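PDB 4CDB: listeriolysin O from Listeria monocytogenes, which binds cholesterol-containing host membranes, changes shape drastically and inserts into them, assembling into oligomeric pores that lyse the cell. Local coordinates for residues A[16-28]-A[227-241]. Residues are numbered along the deposited sequence; the frame is centred on the assembly and turned at random.
With NA (sodium ion), chain O.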
loop_
_atom_site.group_PDB
_atom_site.type_symbol
_atom_site.label_atom_id
_atom_site.label_comp_id
_atom_site.label_asym_id
_atom_site.label_seq_id
_atom_site.Cartn_x
_atom_site.Cartn_y
_atom_site.Cartn_z
ATOM N N GLU A 16 23.228 -38.985 -26.472
ATOM C CA GLU A 16 22.890 -37.656 -25.980
ATOM C C GLU A 16 21.527 -37.226 -26.512
ATOM O O GLU A 16 20.761 -36.556 -25.820
ATOM C CB GLU A 16 23.979 -36.643 -26.350
ATOM C CG GLU A 16 25.236 -36.760 -25.495
ATOM C CD GLU A 16 26.410 -35.961 -26.038
ATOM O OE1 GLU A 16 26.291 -35.386 -27.141
ATOM O OE2 GLU A 16 27.455 -35.915 -25.356
ATOM N N LYS A 17 21.226 -37.628 -27.743
ATOM C CA LYS A 17 19.925 -37.354 -28.339
ATOM C C LYS A 17 18.848 -38.168 -27.643
ATOM O O LYS A 17 17.737 -37.687 -27.420
ATOM C CB LYS A 17 19.941 -37.673 -29.835
ATOM C CG LYS A 17 20.864 -36.785 -30.644
ATOM C CD LYS A 17 20.749 -37.102 -32.123
ATOM C CE LYS A 17 21.639 -36.194 -32.953
ATOM N NZ LYS A 17 21.537 -36.522 -34.401
ATOM N N LYS A 18 19.185 -39.409 -27.306
ATOM C CA LYS A 18 18.279 -40.272 -26.561
ATOM C C LYS A 18 17.972 -39.689 -25.178
ATOM O O LYS A 18 16.825 -39.697 -24.738
ATOM C CB LYS A 18 18.866 -41.681 -26.430
ATOM C CG LYS A 18 17.943 -42.678 -25.739
ATOM C CD LYS A 18 18.639 -44.009 -25.483
ATOM C CE LYS A 18 17.734 -44.964 -24.715
ATOM N NZ LYS A 18 18.452 -46.204 -24.306
ATOM N N HIS A 19 18.994 -39.171 -24.501
ATOM C CA HIS A 19 18.800 -38.574 -23.181
ATOM C C HIS A 19 17.939 -37.314 -23.259
ATOM O O HIS A 19 17.104 -37.069 -22.387
ATOM C CB HIS A 19 20.144 -38.255 -22.517
ATOM C CG HIS A 19 20.929 -39.465 -22.118
ATOM N ND1 HIS A 19 20.335 -40.667 -21.789
ATOM C CD2 HIS A 19 22.263 -39.662 -21.994
ATOM C CE1 HIS A 19 21.269 -41.548 -21.482
ATOM N NE2 HIS A 19 22.449 -40.962 -21.597
ATOM N N ALA A 20 18.147 -36.518 -24.305
ATOM C CA ALA A 20 17.370 -35.299 -24.502
ATOM C C ALA A 20 15.899 -35.638 -24.718
ATOM O O ALA A 20 15.010 -34.982 -24.175
ATOM C CB ALA A 20 17.917 -34.492 -25.682
ATOM N N ASP A 21 15.652 -36.680 -25.503
ATOM C CA ASP A 21 14.297 -37.138 -25.763
ATOM C C ASP A 21 13.643 -37.690 -24.494
ATOM O O ASP A 21 12.458 -37.471 -24.258
ATOM C CB ASP A 21 14.302 -38.190 -26.870
ATOM C CG ASP A 21 12.929 -38.776 -27.125
ATOM O OD1 ASP A 21 12.155 -38.160 -27.886
ATOM O OD2 ASP A 21 12.628 -39.857 -26.576
ATOM N N GLU A 22 14.420 -38.398 -23.680
ATOM C CA GLU A 22 13.914 -38.901 -22.405
ATOM C C GLU A 22 13.535 -37.752 -21.475
ATOM O O GLU A 22 12.541 -37.826 -20.756
ATOM C CB GLU A 22 14.936 -39.811 -21.722
ATOM C CG GLU A 22 15.157 -41.150 -22.405
ATOM C CD GLU A 22 16.234 -41.969 -21.721
ATOM O OE1 GLU A 22 16.900 -41.429 -20.811
ATOM O OE2 GLU A 22 16.415 -43.148 -22.090
ATOM N N ILE A 23 14.336 -36.691 -21.487
ATOM C CA ILE A 23 14.036 -35.510 -20.682
ATOM C C ILE A 23 12.736 -34.857 -21.146
ATOM O O ILE A 23 11.882 -34.511 -20.328
ATOM C CB ILE A 23 15.195 -34.487 -20.700
ATOM C CG1 ILE A 23 16.400 -35.043 -19.944
ATOM C CG2 ILE A 23 14.764 -33.172 -20.071
ATOM C CD1 ILE A 23 17.658 -34.204 -20.080
ATOM N N ASP A 24 12.586 -34.706 -22.460
ATOM C CA ASP A 24 11.369 -34.135 -23.032
ATOM C C ASP A 24 10.120 -34.868 -22.554
ATOM O O ASP A 24 9.180 -34.247 -22.065
ATOM C CB ASP A 24 11.418 -34.155 -24.563
ATOM C CG ASP A 24 12.382 -33.134 -25.131
ATOM O OD1 ASP A 24 12.637 -32.114 -24.457
ATOM O OD2 ASP A 24 12.878 -33.347 -26.257
ATOM N N LYS A 25 10.123 -36.190 -22.689
ATOM C CA LYS A 25 8.964 -37.005 -22.326
ATOM C C LYS A 25 8.692 -37.009 -20.824
ATOM O O LYS A 25 7.541 -37.093 -20.398
ATOM C CB LYS A 25 9.132 -38.439 -22.838
ATOM C CG LYS A 25 9.391 -38.525 -24.332
ATOM C CD LYS A 25 8.334 -37.760 -25.110
ATOM C CE LYS A 25 8.700 -37.637 -26.578
ATOM N NZ LYS A 25 8.820 -38.968 -27.226
ATOM N N TYR A 26 9.749 -36.921 -20.023
ATOM C CA TYR A 26 9.591 -36.874 -18.571
ATOM C C TYR A 26 8.916 -35.578 -18.129
ATOM O O TYR A 26 7.985 -35.596 -17.325
ATOM C CB TYR A 26 10.938 -37.044 -17.859
ATOM C CG TYR A 26 10.854 -36.855 -16.359
ATOM C CD1 TYR A 26 10.286 -37.828 -15.548
ATOM C CD2 TYR A 26 11.339 -35.701 -15.756
ATOM C CE1 TYR A 26 10.202 -37.657 -14.176
ATOM C CE2 TYR A 26 11.262 -35.522 -14.388
ATOM C CZ TYR A 26 10.693 -36.504 -13.603
ATOM O OH TYR A 26 10.615 -36.325 -12.241
ATOM N N ILE A 27 9.387 -34.455 -18.659
ATOM C CA ILE A 27 8.826 -33.159 -18.296
ATOM C C ILE A 27 7.409 -32.998 -18.846
ATOM O O ILE A 27 6.518 -32.507 -18.154
ATOM C CB ILE A 27 9.733 -31.998 -18.758
ATOM C CG1 ILE A 27 11.091 -32.082 -18.061
ATOM C CG2 ILE A 27 9.082 -30.651 -18.473
ATOM C CD1 ILE A 27 12.049 -30.965 -18.431
ATOM N N GLN A 28 7.203 -33.434 -20.086
ATOM C CA GLN A 28 5.884 -33.383 -20.708
ATOM C C GLN A 28 4.893 -34.322 -20.020
ATOM O O GLN A 28 3.683 -34.174 -20.171
ATOM C CB GLN A 28 5.969 -33.705 -22.205
ATOM C CG GLN A 28 6.654 -32.626 -23.036
ATOM C CD GLN A 28 6.914 -33.057 -24.472
ATOM O OE1 GLN A 28 6.581 -34.174 -24.870
ATOM N NE2 GLN A 28 7.513 -32.168 -25.255
ATOM N N ARG A 227 11.596 -27.354 -27.189
ATOM C CA ARG A 227 11.749 -28.595 -26.440
ATOM C C ARG A 227 12.222 -28.282 -25.030
ATOM O O ARG A 227 13.097 -27.436 -24.841
ATOM C CB ARG A 227 12.752 -29.526 -27.120
ATOM C CG ARG A 227 12.381 -29.918 -28.539
ATOM C CD ARG A 227 13.494 -30.726 -29.192
ATOM N NE ARG A 227 13.800 -31.937 -28.436
ATOM C CZ ARG A 227 14.831 -32.738 -28.684
ATOM N NH1 ARG A 227 15.671 -32.461 -29.673
ATOM N NH2 ARG A 227 15.026 -33.816 -27.938
ATOM N N PRO A 228 11.632 -28.958 -24.032
ATOM C CA PRO A 228 12.021 -28.779 -22.629
ATOM C C PRO A 228 13.497 -29.083 -22.392
ATOM O O PRO A 228 14.118 -28.475 -21.522
ATOM C CB PRO A 228 11.146 -29.799 -21.896
ATOM C CG PRO A 228 9.936 -29.940 -22.761
ATOM C CD PRO A 228 10.445 -29.821 -24.173
ATOM N N SER A 229 14.052 -30.007 -23.168
ATOM C CA SER A 229 15.441 -30.426 -22.992
ATOM C C SER A 229 16.464 -29.415 -23.512
ATOM O O SER A 229 17.654 -29.545 -23.236
ATOM C CB SER A 229 15.677 -31.781 -23.661
ATOM O OG SER A 229 15.386 -31.723 -25.045
ATOM N N ARG A 230 16.005 -28.417 -24.264
ATOM C CA ARG A 230 16.915 -27.455 -24.892
ATOM C C ARG A 230 17.760 -26.658 -23.900
ATOM O O ARG A 230 18.873 -26.251 -24.221
ATOM C CB ARG A 230 16.157 -26.495 -25.817
ATOM C CG ARG A 230 16.317 -26.801 -27.299
ATOM C CD ARG A 230 17.786 -26.883 -27.704
ATOM N NE ARG A 230 18.288 -25.646 -28.301
ATOM C CZ ARG A 230 19.109 -24.791 -27.697
ATOM N NH1 ARG A 230 19.535 -25.027 -26.464
ATOM N NH2 ARG A 230 19.508 -23.697 -28.331
ATOM N N PHE A 231 17.233 -26.435 -22.701
ATOM C CA PHE A 231 17.938 -25.621 -21.712
ATOM C C PHE A 231 19.009 -26.401 -20.954
ATOM O O PHE A 231 19.886 -25.812 -20.321
ATOM C CB PHE A 231 16.954 -24.974 -20.732
ATOM C CG PHE A 231 16.352 -23.691 -21.237
ATOM C CD1 PHE A 231 16.837 -23.089 -22.388
ATOM C CD2 PHE A 231 15.307 -23.083 -20.557
ATOM C CE1 PHE A 231 16.290 -21.907 -22.857
ATOM C CE2 PHE A 231 14.754 -21.901 -21.020
ATOM C CZ PHE A 231 15.247 -21.311 -22.173
ATOM N N PHE A 232 18.946 -27.725 -21.030
ATOM C CA PHE A 232 19.883 -28.562 -20.290
ATOM C C PHE A 232 21.119 -28.912 -21.105
ATOM O O PHE A 232 21.050 -29.048 -22.328
ATOM C CB PHE A 232 19.192 -29.839 -19.816
ATOM C CG PHE A 232 18.035 -29.585 -18.899
ATOM C CD1 PHE A 232 18.249 -29.280 -17.565
ATOM C CD2 PHE A 232 16.733 -29.646 -19.370
ATOM C CE1 PHE A 232 17.183 -29.041 -16.715
ATOM C CE2 PHE A 232 15.666 -29.410 -18.526
ATOM C CZ PHE A 232 15.890 -29.107 -17.198
ATOM N N GLY A 233 22.250 -29.053 -20.418
ATOM C CA GLY A 233 23.477 -29.499 -21.052
ATOM C C GLY A 233 23.331 -30.912 -21.583
ATOM O O GLY A 233 22.472 -31.668 -21.119
ATOM N N LYS A 234 24.173 -31.273 -22.546
ATOM C CA LYS A 234 24.058 -32.560 -23.222
ATOM C C LYS A 234 24.365 -33.750 -22.316
ATOM O O LYS A 234 24.084 -34.894 -22.676
ATOM C CB LYS A 234 24.967 -32.597 -24.449
ATOM C CG LYS A 234 26.445 -32.454 -24.131
ATOM C CD LYS A 234 27.258 -32.319 -25.408
ATOM C CE LYS A 234 28.744 -32.175 -25.110
ATOM N NZ LYS A 234 29.554 -31.967 -26.345
ATOM N N ALA A 235 24.942 -33.484 -21.148
ATOM C CA ALA A 235 25.287 -34.552 -20.214
ATOM C C ALA A 235 24.193 -34.794 -19.176
ATOM O O ALA A 235 24.280 -35.733 -18.384
ATOM C CB ALA A 235 26.610 -34.252 -19.528
ATOM N N VAL A 236 23.171 -33.944 -19.173
ATOM C CA VAL A 236 22.085 -34.075 -18.206
ATOM C C VAL A 236 21.133 -35.196 -18.616
ATOM O O VAL A 236 20.818 -35.355 -19.799
ATOM C CB VAL A 236 21.302 -32.754 -18.045
ATOM C CG1 VAL A 236 20.233 -32.889 -16.965
ATOM C CG2 VAL A 236 22.253 -31.611 -17.714
ATOM N N THR A 237 20.689 -35.979 -17.635
ATOM C CA THR A 237 19.751 -37.069 -17.881
ATOM C C THR A 237 18.485 -36.907 -17.045
ATOM O O THR A 237 18.436 -36.091 -16.122
ATOM C CB THR A 237 20.386 -38.445 -17.581
ATOM O OG1 THR A 237 20.746 -38.522 -16.197
ATOM C CG2 THR A 237 21.625 -38.654 -18.432
ATOM N N LYS A 238 17.464 -37.687 -17.384
ATOM C CA LYS A 238 16.212 -37.702 -16.640
ATOM C C LYS A 238 16.455 -38.146 -15.202
ATOM O O LYS A 238 15.848 -37.620 -14.269
ATOM C CB LYS A 238 15.208 -38.637 -17.321
ATOM C CG LYS A 238 14.016 -39.028 -16.457
ATOM C CD LYS A 238 13.054 -39.935 -17.213
ATOM C CE LYS A 238 13.765 -41.158 -17.769
ATOM N NZ LYS A 238 12.847 -42.036 -18.548
ATOM N N GLU A 239 17.355 -39.109 -15.034
ATOM C CA GLU A 239 17.682 -39.635 -13.713
ATOM C C GLU A 239 18.254 -38.556 -12.803
ATOM O O GLU A 239 17.923 -38.490 -11.621
ATOM C CB GLU A 239 18.662 -40.807 -13.819
ATOM C CG GLU A 239 18.032 -42.117 -14.265
ATOM C CD GLU A 239 17.544 -42.085 -15.701
ATOM O OE1 GLU A 239 18.082 -41.293 -16.502
ATOM O OE2 GLU A 239 16.622 -42.860 -16.027
ATOM N N GLN A 240 19.115 -37.711 -13.358
ATOM C CA GLN A 240 19.698 -36.617 -12.592
ATOM C C GLN A 240 18.633 -35.619 -12.144
ATOM O O GLN A 240 18.650 -35.158 -11.003
ATOM C CB GLN A 240 20.791 -35.915 -13.400
ATOM C CG GLN A 240 21.979 -36.809 -13.722
ATOM C CD GLN A 240 22.937 -36.176 -14.715
ATOM O OE1 GLN A 240 22.779 -35.015 -15.093
ATOM N NE2 GLN A 240 23.935 -36.940 -15.145
ATOM N N LEU A 241 17.709 -35.295 -13.043
ATOM C CA LEU A 241 16.635 -34.359 -12.733
ATOM C C LEU A 241 15.717 -34.899 -11.642
ATOM O O LEU A 241 15.276 -34.152 -10.771
ATOM C CB LEU A 241 15.823 -34.030 -13.988
ATOM C CG LEU A 241 16.570 -33.280 -15.092
ATOM C CD1 LEU A 241 15.632 -32.940 -16.240
ATOM C CD2 LEU A 241 17.231 -32.026 -14.537
HETATM NA NA NA O . 22.674 -33.025 -13.589
HETATM O O HOH W 1 21.469 -34.403 -24.595
HETATM O O HOH W 2 28.067 -34.102 -28.489
HETATM O O HOH W 3 16.682 -35.899 -29.127
HETATM O O HOH W 4 17.666 -38.762 -19.980
HETATM O O HOH W 5 24.497 -31.131 -14.602
#
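D24, buried on helix 14-28, meets R227 and S229 with a separate carboxylate oxygen for each. R227 grips it side-on: R227 NE and NH2 both lie 2.8 Å from D24 OD2, in the guanidinium plane. Because both nitrogens share OD2 and the planes are 64° apart, this is not the flat, two-oxygen form of the salt bridge. D24 OD1 accepts from S229 N at 2.8 Å, nearly along its C-O axis, and from S229 OG, which comes from above the carboxylate plane.

The preceding residue, I23, supplies the apolar centre. Its CG2, anti to the backbone N, reaches L241 CD1 at 3.9 Å, the side chains crossing at about a right angle; I23 CD1 lies 3.4 Å from V236 O, with V236 CG1 farther off. I27 CD1 touches both P228 CB and F232 CE2.

In CH-pi contacts, T237 CG2 sits over the centre of the H19 ring, 3.8 Å from its centroid, while K238 CG meets the Y26 ring off-centre. Y26 OH bonds to V246 O. T237 caps helix 238-243 in a weak capping box with Q240. One water joins H19 O and E22 OE1 to K238 N.

Four donor bonds on one buried carboxylate would probably stabilise its ionised form. This salt bridge, the two S229 bonds, apolar and CH-pi contacts and bridging waters pack the N-terminal helix against the loop and helix start at 227-241.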